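Side-chain contacts in Ice-binding protein (PDB 3WP9), which binds to the surface of ice crystals, inhibits their growth and hinders ice recrystallization: residues 6-11 with 162-167; 17-22 with 79-84; 46-49 with 54-57; 97-100 with 106-109; 126-131 with 136-141. All blocks are in the same frame, centred on the assembly; numbering follows the deposited sequence.

The five contacts are spread along a right-handed beta-helix. Interactions 4 and 5 lie toward one end, centres 9 Å apart, joined by paired strands 108-109 and 126-129. Interaction 5 passes on to interaction 1, 12 Å away by centres, because strands 136-140 and 163-167 are neighbours in one sheet. Interactions 1 and 2, 11 Å apart between centres, meet at helix 71-89, on which V6 and L8 pack, and E10 N probably hydrogen-bonds to D80 OD2 at 2.6 Å. Interaction 3 lies toward the other end, about 38 Å from interaction 4 between centres. T40, an ice-binding site by similarity, has its side chain about 11 Å from that of K19 and about 12 Å from that of M55.

Interaction 1. Residues 6-11 with 162-167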
# COMPACT_ATOMS: atom_id res chain seq x y z
N VAL A 6 -1.19 -12.41 -4.34
CA VAL A 6 -1.04 -12.52 -2.90
C VAL A 6 -2.41 -12.32 -2.27
O VAL A 6 -3.02 -11.25 -2.41
CB VAL A 6 -0.05 -11.49 -2.37
CG1 VAL A 6 -0.08 -11.45 -0.84
CG2 VAL A 6 1.36 -11.73 -2.93
N GLU A 7 -2.94 -13.36 -1.62
CA GLU A 7 -4.22 -13.27 -0.91
C GLU A 7 -4.09 -12.36 0.35
O GLU A 7 -3.19 -12.54 1.15
CB GLU A 7 -4.76 -14.65 -0.49
CG GLU A 7 -5.14 -15.53 -1.69
CD GLU A 7 -6.00 -14.82 -2.76
OE1 GLU A 7 -6.97 -14.09 -2.39
OE2 GLU A 7 -5.72 -15.01 -3.99
N LEU A 8 -5.02 -11.41 0.47
CA LEU A 8 -4.96 -10.40 1.57
C LEU A 8 -5.92 -10.73 2.70
O LEU A 8 -5.89 -10.12 3.75
CB LEU A 8 -5.24 -8.97 1.00
CG LEU A 8 -4.33 -8.50 -0.12
CD1 LEU A 8 -4.86 -7.09 -0.47
CD2 LEU A 8 -2.86 -8.51 0.33
N GLY A 9 -6.79 -11.73 2.55
CA GLY A 9 -7.74 -11.96 3.63
C GLY A 9 -8.56 -10.74 4.05
O GLY A 9 -9.04 -9.97 3.18
N GLU A 10 -8.71 -10.56 5.37
CA GLU A 10 -9.57 -9.51 5.93
C GLU A 10 -8.85 -8.15 5.75
O GLU A 10 -9.53 -7.09 5.74
CB GLU A 10 -9.86 -9.75 7.41
CG GLU A 10 -10.80 -10.91 7.70
CD GLU A 10 -12.05 -10.91 6.82
OE1 GLU A 10 -12.61 -9.85 6.48
OE2 GLU A 10 -12.48 -12.02 6.46
N ALA A 11 -7.52 -8.21 5.52
CA ALA A 11 -6.77 -6.99 5.15
C ALA A 11 -7.20 -6.39 3.81
O ALA A 11 -7.13 -5.18 3.57
CB ALA A 11 -5.26 -7.23 5.23
N ASN A 162 -3.11 -5.97 -8.55
CA ASN A 162 -2.16 -7.08 -8.85
C ASN A 162 -0.70 -6.84 -8.72
O ASN A 162 0.12 -7.66 -9.13
CB ASN A 162 -2.42 -7.58 -10.28
CG ASN A 162 -3.75 -8.32 -10.40
OD1 ASN A 162 -4.24 -8.95 -9.44
ND2 ASN A 162 -4.36 -8.24 -11.59
N ILE A 163 -0.34 -5.69 -8.15
CA ILE A 163 1.03 -5.35 -7.98
C ILE A 163 1.26 -5.29 -6.44
O ILE A 163 0.50 -4.55 -5.72
CB ILE A 163 1.30 -3.93 -8.55
CG1 ILE A 163 1.08 -3.92 -10.09
CG2 ILE A 163 2.69 -3.51 -8.17
CD1 ILE A 163 1.21 -2.55 -10.74
N PHE A 164 2.21 -6.12 -5.98
CA PHE A 164 2.43 -6.29 -4.50
C PHE A 164 3.79 -5.84 -4.17
O PHE A 164 4.77 -6.36 -4.69
CB PHE A 164 2.13 -7.75 -4.02
CG PHE A 164 0.73 -8.21 -4.35
CD1 PHE A 164 -0.37 -8.02 -3.49
CD2 PHE A 164 0.51 -8.83 -5.60
CE1 PHE A 164 -1.69 -8.43 -3.82
CE2 PHE A 164 -0.78 -9.21 -5.94
CZ PHE A 164 -1.88 -9.05 -5.07
N TRP A 165 3.89 -4.82 -3.27
CA TRP A 165 5.18 -4.26 -2.86
C TRP A 165 5.40 -4.73 -1.44
O TRP A 165 4.68 -4.33 -0.51
CB TRP A 165 5.17 -2.74 -2.85
CG TRP A 165 4.76 -2.08 -4.20
CD1 TRP A 165 3.52 -1.78 -4.61
CD2 TRP A 165 5.67 -1.59 -5.16
NE1 TRP A 165 3.59 -1.11 -5.83
CE2 TRP A 165 4.91 -1.00 -6.18
CE3 TRP A 165 7.07 -1.59 -5.25
CZ2 TRP A 165 5.52 -0.41 -7.29
CZ3 TRP A 165 7.67 -1.02 -6.31
CH2 TRP A 165 6.88 -0.43 -7.35
N GLN A 166 6.33 -5.65 -1.33
CA GLN A 166 6.72 -6.19 -0.00
C GLN A 166 8.01 -5.48 0.41
O GLN A 166 9.05 -5.66 -0.19
CB GLN A 166 6.90 -7.74 -0.13
CG GLN A 166 7.51 -8.37 1.14
CD GLN A 166 9.02 -8.51 1.08
OE1 GLN A 166 9.59 -9.05 0.07
NE2 GLN A 166 9.67 -8.09 2.12
N VAL A 167 7.91 -4.64 1.45
CA VAL A 167 9.00 -3.72 1.79
C VAL A 167 9.37 -4.01 3.24
O VAL A 167 8.60 -3.82 4.18
CB VAL A 167 8.54 -2.25 1.64
CG1 VAL A 167 9.70 -1.31 1.92
CG2 VAL A 167 7.94 -2.02 0.18
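The carbonyl oxygen of V6 lies over the CE1-CZ side of one face of the F164 ring, with V6 O 3.4 Å from F164 CE1 and little farther from CZ. No hydrogen bond crosses here; the ring meets V6 with one face. Over that face stands V6 CB, 3.7 Å from the F164 ring centroid and only 15° off the ring normal, a CH-pi contact. V6 N comes over the same face, 3.5 Å from F164 CZ. The CG2 methyl of V6 completes the cover, 3.8 Å from F164 CG; it is placed there because CG1 takes the position opposite the backbone N (chi1 170°), leaving CG2 turned to the ring. Backbone N and O, CB and CG2 of V6 together span the ring from CG to CZ. L8 adds a lighter touch, its CD2 methyl coming in obliquely to 4.3 Å from F164 CE1. With a serine in place of F164, V6 would probably lose the surface it rests on, and a gap would be likely to open between residues 6-11 and the sheet. The contact seats the loop that precedes strand 14-18 onto the body of the beta-helix. V6 also packs on A84 and D87 of helix 71-89 and on I137 of strand 136-140, while L8 and F164 both touch I182 of strand 182-185.

Interaction 2. Residues 17-22 with 79-84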
# COMPACT_ATOMS: atom_id res chain seq x y z
N LEU A 17 -4.58 0.14 6.68
CA LEU A 17 -4.62 -0.68 7.89
C LEU A 17 -3.23 -0.52 8.44
O LEU A 17 -2.27 -0.67 7.75
CB LEU A 17 -4.88 -2.19 7.57
CG LEU A 17 -4.96 -3.05 8.87
CD1 LEU A 17 -6.14 -2.64 9.75
CD2 LEU A 17 -5.02 -4.50 8.44
N SER A 18 -3.13 -0.20 9.72
CA SER A 18 -1.82 -0.17 10.41
C SER A 18 -1.92 -0.76 11.82
O SER A 18 -3.06 -0.95 12.35
CB SER A 18 -1.33 1.29 10.52
OG SER A 18 -2.11 1.97 11.48
N LYS A 19 -0.76 -0.87 12.45
CA LYS A 19 -0.75 -1.39 13.84
C LYS A 19 -0.57 -0.34 14.88
O LYS A 19 -0.92 -0.54 16.08
CB LYS A 19 0.36 -2.39 13.98
CG LYS A 19 0.06 -3.61 13.10
CD LYS A 19 0.99 -4.78 13.27
CE LYS A 19 1.01 -5.26 14.71
NZ LYS A 19 1.91 -6.46 14.71
N SER A 20 -0.00 0.80 14.48
CA SER A 20 0.38 1.76 15.48
C SER A 20 -0.07 3.20 15.20
O SER A 20 0.52 4.13 15.77
CB SER A 20 1.87 1.65 15.79
OG SER A 20 2.56 2.32 14.80
N GLY A 21 -1.12 3.36 14.40
CA GLY A 21 -1.75 4.61 14.25
C GLY A 21 -1.74 5.06 12.81
O GLY A 21 -0.98 4.50 11.97
N ILE A 22 -2.56 6.04 12.55
CA ILE A 22 -2.62 6.68 11.23
C ILE A 22 -2.61 8.19 11.47
O ILE A 22 -3.46 8.73 12.21
CB ILE A 22 -3.90 6.31 10.45
CG1 ILE A 22 -4.04 4.80 10.19
CG2 ILE A 22 -3.94 7.12 9.18
CD1 ILE A 22 -5.36 4.49 9.49
N SER A 79 -3.92 -9.78 11.36
CA SER A 79 -3.37 -11.15 11.13
C SER A 79 -3.16 -11.47 9.66
O SER A 79 -2.07 -11.88 9.26
CB SER A 79 -4.39 -12.18 11.65
OG SER A 79 -4.13 -12.31 13.02
N ASP A 80 -4.20 -11.28 8.84
CA ASP A 80 -4.15 -11.54 7.36
C ASP A 80 -3.13 -10.63 6.66
O ASP A 80 -2.53 -11.02 5.64
CB ASP A 80 -5.53 -11.37 6.74
CG ASP A 80 -6.45 -12.54 7.09
OD1 ASP A 80 -5.88 -13.56 7.50
OD2 ASP A 80 -7.71 -12.38 6.96
N MET A 81 -2.93 -9.43 7.22
CA MET A 81 -1.92 -8.52 6.64
C MET A 81 -0.54 -9.15 6.87
O MET A 81 0.31 -9.15 5.96
CB MET A 81 -1.99 -7.13 7.27
CG MET A 81 -0.66 -6.36 7.06
SD MET A 81 -0.70 -4.65 7.63
CE MET A 81 -0.93 -4.81 9.43
N GLY A 82 -0.31 -9.72 8.05
CA GLY A 82 1.02 -10.34 8.27
C GLY A 82 1.27 -11.62 7.48
O GLY A 82 2.39 -11.83 7.00
N ILE A 83 0.21 -12.41 7.31
CA ILE A 83 0.23 -13.56 6.43
C ILE A 83 0.53 -13.12 4.99
O ILE A 83 1.38 -13.73 4.34
CB ILE A 83 -1.15 -14.35 6.51
CG1 ILE A 83 -1.28 -14.97 7.92
CG2 ILE A 83 -1.27 -15.35 5.35
CD1 ILE A 83 -2.70 -15.29 8.35
N ALA A 84 -0.14 -12.05 4.51
CA ALA A 84 0.14 -11.50 3.15
C ALA A 84 1.56 -11.07 2.94
O ALA A 84 2.21 -11.38 1.89
CB ALA A 84 -0.81 -10.39 2.78
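M81 reaches from helix 71-89 across L17, the two side chains meeting where L17 CD2 comes 4.2 Å from M81 CB. L17 turns its CG away from its own backbone N (chi1 -178°), which carries the branch toward the helix. M81 starts out extended and then bends at its last torsion (chi3 65°), so that its terminal methyl turns aside to the next partner. That partner is K19, whose CG lies 4.0 Å from M81 CE; the lysine lends its aliphatic stem and not its ammonium group. Between L17 and K19, S18 points its CB away from the helix and its hydroxyl donates to G21 O at 2.8 Å from S18 OG, standing above the carbonyl plane. This bond closes the turn that follows strand 14-18, while one between S18 OG and T36 OG1 links it to neighbouring strand 33-36. L17 also packs on L74, A77 and V78, and M81 on A11 and L202, so the helix lies along a sheet of the beta-helix. Across the two segments every touch is between carbon atoms, without a hydrogen bond, which is consistent with burial and fit, rather than directional bonding, joining residues 17-19 to the helix.

Interaction 3. Residues 46-49 with 54-57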
# COMPACT_ATOMS: atom_id res chain seq x y z
N LEU A 46 -7.36 10.47 11.63
CA LEU A 46 -8.11 11.08 10.52
C LEU A 46 -9.45 11.56 11.04
O LEU A 46 -10.01 10.99 12.05
CB LEU A 46 -8.43 9.97 9.47
CG LEU A 46 -7.31 9.55 8.49
CD1 LEU A 46 -7.52 8.19 7.84
CD2 LEU A 46 -7.27 10.60 7.37
N ASN A 47 -10.00 12.54 10.31
CA ASN A 47 -11.29 13.15 10.64
C ASN A 47 -12.34 12.32 9.89
O ASN A 47 -12.07 11.80 8.84
CB ASN A 47 -11.36 14.62 10.23
CG ASN A 47 -12.62 15.31 10.78
OD1 ASN A 47 -13.76 15.05 10.35
ND2 ASN A 47 -12.42 16.18 11.77
N CYS A 48 -13.53 12.14 10.49
CA CYS A 48 -14.56 11.35 9.87
C CYS A 48 -14.87 11.87 8.47
O CYS A 48 -15.17 11.08 7.56
CB CYS A 48 -15.78 11.32 10.79
SG CYS A 48 -15.47 10.25 12.21
N ASP A 49 -14.71 13.16 8.25
CA ASP A 49 -15.00 13.71 6.89
C ASP A 49 -13.92 13.39 5.84
O ASP A 49 -14.08 13.64 4.64
CB ASP A 49 -15.34 15.20 6.94
CG ASP A 49 -14.24 16.07 7.62
OD1 ASP A 49 -13.01 15.85 7.44
OD2 ASP A 49 -14.60 17.02 8.36
N ALA A 54 -15.73 3.01 6.18
CA ALA A 54 -15.85 2.82 7.62
C ALA A 54 -14.48 3.04 8.22
O ALA A 54 -13.45 2.81 7.55
CB ALA A 54 -16.27 1.41 7.95
N MET A 55 -14.48 3.43 9.48
CA MET A 55 -13.27 3.60 10.25
C MET A 55 -13.42 2.71 11.46
O MET A 55 -14.38 2.92 12.24
CB MET A 55 -13.18 5.07 10.69
CG MET A 55 -11.90 5.42 11.39
SD MET A 55 -11.99 7.14 12.01
CE MET A 55 -11.94 8.05 10.50
N TYR A 56 -12.51 1.71 11.61
CA TYR A 56 -12.58 0.78 12.65
C TYR A 56 -11.53 0.99 13.68
O TYR A 56 -10.32 1.11 13.32
CB TYR A 56 -12.39 -0.62 12.03
CG TYR A 56 -13.58 -1.03 11.21
CD1 TYR A 56 -14.78 -1.39 11.83
CD2 TYR A 56 -13.53 -1.01 9.80
CE1 TYR A 56 -15.90 -1.75 11.07
CE2 TYR A 56 -14.62 -1.40 9.03
CZ TYR A 56 -15.80 -1.72 9.67
OH TYR A 56 -16.88 -2.08 8.90
N THR A 57 -11.93 0.90 14.95
CA THR A 57 -10.97 0.92 16.07
C THR A 57 -11.12 -0.24 17.03
O THR A 57 -12.17 -0.91 17.03
CB THR A 57 -11.03 2.29 16.82
OG1 THR A 57 -12.37 2.51 17.28
CG2 THR A 57 -10.79 3.47 15.83
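L46 begins the approach to M55, in a loop of the right-handed beta-helix that links strand 33-36 to strand 55-57. Its CB lies 4.1 Å from M55 CE, and its carbonyl is nearer still, with L46 O 3.8 Å from that methyl. The L46 side chain also packs on I22 and D24 of strand 22-25. N47 follows, its side chain directed away from the strand, so that its share in the contact is its carbonyl, N47 O lying 4.1 Å from M55 CE. The side chain instead bends back on its own loop: N47 OD1 accepts from D49 N at 3.0 Å in an almost straight bond of 176°, with the N-H on a lone pair in the carbonyl plane. This is an Asx turn, and it fixes the chain direction as residues 48-49 enter a short 3-10 segment, where D49 OD1 is hydrogen-bonded to Y26 OH. C48 has its CA 4.3 Å from M55 CE. Its sulfur is held in the disulfide to C66, which ties the loop to the chain just ahead of strand 67-69. The touches of L46, N47 and C48 all fall on one methyl group, M55 CE. M55 runs out in extended form from strand 55-57 through its first two torsions and bends at the third (chi3 -70°), bringing CE against the loop; the M55 side chain also packs on L44, P63 and S67. The sulfur of the disulfide borders the same methyl, C48 SG lying 4.5 Å from M55 CE.

Interaction 4. Residues 97-100 with 106-109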
# COMPACT_ATOMS: atom_id res chain seq x y z
N THR A 97 16.66 -10.16 -10.35
CA THR A 97 17.27 -9.83 -9.10
C THR A 97 18.15 -8.63 -9.28
O THR A 97 18.97 -8.58 -10.24
CB THR A 97 18.06 -11.05 -8.53
OG1 THR A 97 19.14 -11.32 -9.43
CG2 THR A 97 17.17 -12.25 -8.49
N GLU A 98 18.00 -7.63 -8.41
CA GLU A 98 18.89 -6.45 -8.39
C GLU A 98 18.74 -5.60 -9.70
O GLU A 98 19.68 -5.01 -10.15
CB GLU A 98 20.39 -6.80 -8.18
CG GLU A 98 20.75 -7.80 -7.08
CD GLU A 98 20.19 -7.55 -5.67
OE1 GLU A 98 19.48 -6.58 -5.36
OE2 GLU A 98 20.42 -8.40 -4.81
N LEU A 99 17.56 -5.63 -10.25
CA LEU A 99 17.27 -4.89 -11.48
C LEU A 99 17.55 -3.41 -11.27
O LEU A 99 17.06 -2.78 -10.30
CB LEU A 99 15.84 -5.10 -11.86
CG LEU A 99 15.33 -4.53 -13.17
CD1 LEU A 99 16.14 -5.13 -14.31
CD2 LEU A 99 13.90 -5.01 -13.31
N GLY A 100 18.36 -2.85 -12.16
CA GLY A 100 18.70 -1.41 -12.05
C GLY A 100 19.57 -1.09 -10.87
O GLY A 100 19.71 0.04 -10.52
N GLY A 106 12.31 4.59 -15.19
CA GLY A 106 12.85 4.50 -16.55
C GLY A 106 12.85 3.10 -17.10
O GLY A 106 13.54 2.83 -18.08
N LEU A 107 12.11 2.21 -16.44
CA LEU A 107 11.84 0.81 -16.84
C LEU A 107 10.37 0.48 -17.01
O LEU A 107 9.47 0.98 -16.35
CB LEU A 107 12.48 -0.16 -15.79
CG LEU A 107 14.00 -0.08 -15.61
CD1 LEU A 107 14.42 -1.06 -14.48
CD2 LEU A 107 14.74 -0.36 -16.88
N THR A 108 10.08 -0.38 -17.99
CA THR A 108 8.80 -1.04 -18.11
C THR A 108 9.09 -2.47 -17.59
O THR A 108 10.05 -3.12 -18.05
CB THR A 108 8.35 -1.09 -19.57
OG1 THR A 108 8.09 0.28 -19.97
CG2 THR A 108 7.12 -1.84 -19.63
N LEU A 109 8.30 -2.87 -16.62
CA LEU A 109 8.46 -4.12 -15.89
C LEU A 109 7.36 -5.09 -16.36
O LEU A 109 6.16 -4.85 -16.21
CB LEU A 109 8.29 -3.87 -14.37
CG LEU A 109 9.29 -2.87 -13.78
CD1 LEU A 109 9.15 -2.82 -12.24
CD2 LEU A 109 10.75 -3.13 -14.14
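L99 projects from the loop after strand 96-97 toward L107 and L109, near an end of the right-handed beta-helix, where strands 96-97 and 108-109 are each outermost in their sheets. Its CB is directed at segment 106-109 and carries the branch across without itself coming close. CG is held trans to the L99 backbone N (chi1 -175°), which takes the side chain straight out from the loop, and this atom makes the first real touch, 3.8 Å from L107 CD1. Beyond CG the two methyls divide. CD1 keeps near the same L107 methyl, with L99 CD1 4.4 Å from L107 CD1. CD2 lies in the angle between both partners: L99 CD2 is 4.2 Å from L107 CD1 and comes closer to the CD2 methyl of L109. The two partners arrive differently. L107 reaches out to meet L99 tip to tip, whereas L109 slides past it in the opposite direction, starting with CB turned to one side and bringing only its CD2 end into contact. No hydrogen bond joins the segments, and the three leucines form a small apolar cluster. It is extended by Y114 of strand 112-116, which both L99 and L109 touch, and by F128 beside L109. Polar bonds hold the surrounding backbone: L99 O accepts from W116 NE1, and L107 pairs with T127. On the side of buried L109, L99 CD2 and L109 CD2 meet methyl to methyl at 3.8 Å.

Interaction 5. Residues 126-131 with 136-141; sequences VTFNGT and WIMQIS
Strands 126-129 and 136-140 run 10.6 Å apart at closest approach with their directions 139° from each other, and F128 and W136 lie nearest across the gap, 8.4 Å from CA to CA. Both aromatic side chains point into this interval and meet as a T-shaped pair. The edge of F128 is set toward the face of W136, the planes at 78° and the centroids of the phenyl and five-membered rings 4.7 Å apart. The closest atoms are F128 CD1 and W136 CD1, at 3.3 Å. Such apolar stacking fills the interior of the right-handed beta-helix, here between two of its sheets. M138 also comes to the edge of the F128 ring: bends at chi2 (-69°) and chi3 bring its sulfur near the ring plane, M138 SD 3.9 Å from F128 CE1, a Met-aromatic contact. The six-membered end of W136 points its edge at the backbone, W136 CZ2 lying 3.4 Å from N129 O, while NE1 donates to L109 O. A leucine in place of W136 has no NE1, and would probably leave L109 O without its mate and the F128 edge without a face to meet. Farther along, W136 CH2 closes to 3.8 Å from G130 N.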
# COMPACT_ATOMS: atom_id res chain seq x y z
N VAL A 126 7.96 4.93 -13.70
CA VAL A 126 8.22 3.51 -13.96
C VAL A 126 6.91 2.92 -14.44
O VAL A 126 5.82 3.27 -13.96
CB VAL A 126 8.66 2.76 -12.65
CG1 VAL A 126 7.57 2.90 -11.59
CG2 VAL A 126 8.85 1.26 -12.96
N THR A 127 6.96 1.99 -15.43
CA THR A 127 5.77 1.41 -15.98
C THR A 127 5.72 -0.09 -15.74
O THR A 127 6.77 -0.76 -15.77
CB THR A 127 5.66 1.69 -17.51
OG1 THR A 127 5.75 3.10 -17.73
CG2 THR A 127 4.40 1.08 -18.14
N PHE A 128 4.53 -0.48 -15.49
CA PHE A 128 4.10 -1.90 -15.34
C PHE A 128 3.15 -2.22 -16.51
O PHE A 128 2.03 -1.71 -16.55
CB PHE A 128 3.34 -2.11 -14.01
CG PHE A 128 4.24 -2.06 -12.76
CD1 PHE A 128 4.63 -3.26 -12.13
CD2 PHE A 128 4.68 -0.85 -12.23
CE1 PHE A 128 5.48 -3.26 -11.02
CE2 PHE A 128 5.54 -0.82 -11.11
CZ PHE A 128 5.97 -2.03 -10.51
N ASN A 129 3.60 -3.15 -17.39
CA ASN A 129 2.86 -3.53 -18.56
C ASN A 129 2.48 -5.02 -18.54
O ASN A 129 3.38 -5.88 -18.45
CB ASN A 129 3.68 -3.25 -19.81
CG ASN A 129 2.87 -3.55 -21.07
OD1 ASN A 129 1.95 -2.82 -21.40
ND2 ASN A 129 3.20 -4.65 -21.74
N GLY A 130 1.19 -5.26 -18.56
CA GLY A 130 0.64 -6.61 -18.75
C GLY A 130 -0.85 -6.55 -18.81
O GLY A 130 -1.43 -5.48 -18.93
N THR A 131 -1.51 -7.71 -18.79
CA THR A 131 -2.95 -7.77 -18.86
C THR A 131 -3.54 -7.66 -17.47
O THR A 131 -2.79 -7.70 -16.46
CB THR A 131 -3.40 -9.14 -19.48
OG1 THR A 131 -3.14 -10.19 -18.52
CG2 THR A 131 -2.59 -9.44 -20.75
N TRP A 136 2.59 -8.81 -10.36
CA TRP A 136 3.95 -8.44 -10.03
C TRP A 136 4.09 -8.49 -8.51
O TRP A 136 3.20 -8.08 -7.79
CB TRP A 136 4.26 -6.98 -10.44
CG TRP A 136 4.25 -6.67 -11.91
CD1 TRP A 136 5.33 -6.46 -12.70
CD2 TRP A 136 3.09 -6.53 -12.73
NE1 TRP A 136 4.91 -6.16 -13.99
CE2 TRP A 136 3.54 -6.23 -14.03
CE3 TRP A 136 1.71 -6.62 -12.48
CZ2 TRP A 136 2.65 -6.03 -15.10
CZ3 TRP A 136 0.80 -6.44 -13.57
CH2 TRP A 136 1.30 -6.15 -14.83
N ILE A 137 5.14 -9.18 -8.09
CA ILE A 137 5.51 -9.15 -6.72
C ILE A 137 6.92 -8.56 -6.58
O ILE A 137 7.93 -9.03 -7.16
CB ILE A 137 5.31 -10.56 -6.04
CG1 ILE A 137 3.83 -11.07 -6.07
CG2 ILE A 137 5.92 -10.50 -4.64
CD1 ILE A 137 3.72 -12.46 -5.45
N MET A 138 6.99 -7.44 -5.80
CA MET A 138 8.19 -6.71 -5.62
C MET A 138 8.73 -6.97 -4.21
O MET A 138 8.18 -6.51 -3.25
CB MET A 138 7.97 -5.20 -5.87
CG MET A 138 6.98 -4.93 -6.99
SD MET A 138 7.60 -5.37 -8.59
CE MET A 138 8.92 -4.26 -8.79
N GLN A 139 9.86 -7.63 -4.15
CA GLN A 139 10.42 -8.11 -2.86
C GLN A 139 11.59 -7.23 -2.52
O GLN A 139 12.67 -7.36 -3.11
CB GLN A 139 10.89 -9.57 -2.98
CG GLN A 139 9.74 -10.44 -3.26
CD GLN A 139 10.19 -11.84 -3.62
OE1 GLN A 139 11.33 -12.06 -4.01
NE2 GLN A 139 9.31 -12.78 -3.43
N ILE A 140 11.36 -6.27 -1.59
CA ILE A 140 12.35 -5.25 -1.31
C ILE A 140 12.88 -5.38 0.14
O ILE A 140 12.16 -5.17 1.09
CB ILE A 140 11.75 -3.82 -1.56
CG1 ILE A 140 11.37 -3.71 -3.04
CG2 ILE A 140 12.76 -2.75 -1.15
CD1 ILE A 140 10.33 -2.60 -3.23
N SER A 141 14.16 -5.68 0.26
CA SER A 141 14.70 -5.88 1.60
C SER A 141 15.14 -4.58 2.31
O SER A 141 15.28 -4.51 3.58
CB SER A 141 15.74 -7.01 1.59
OG SER A 141 16.95 -6.47 1.16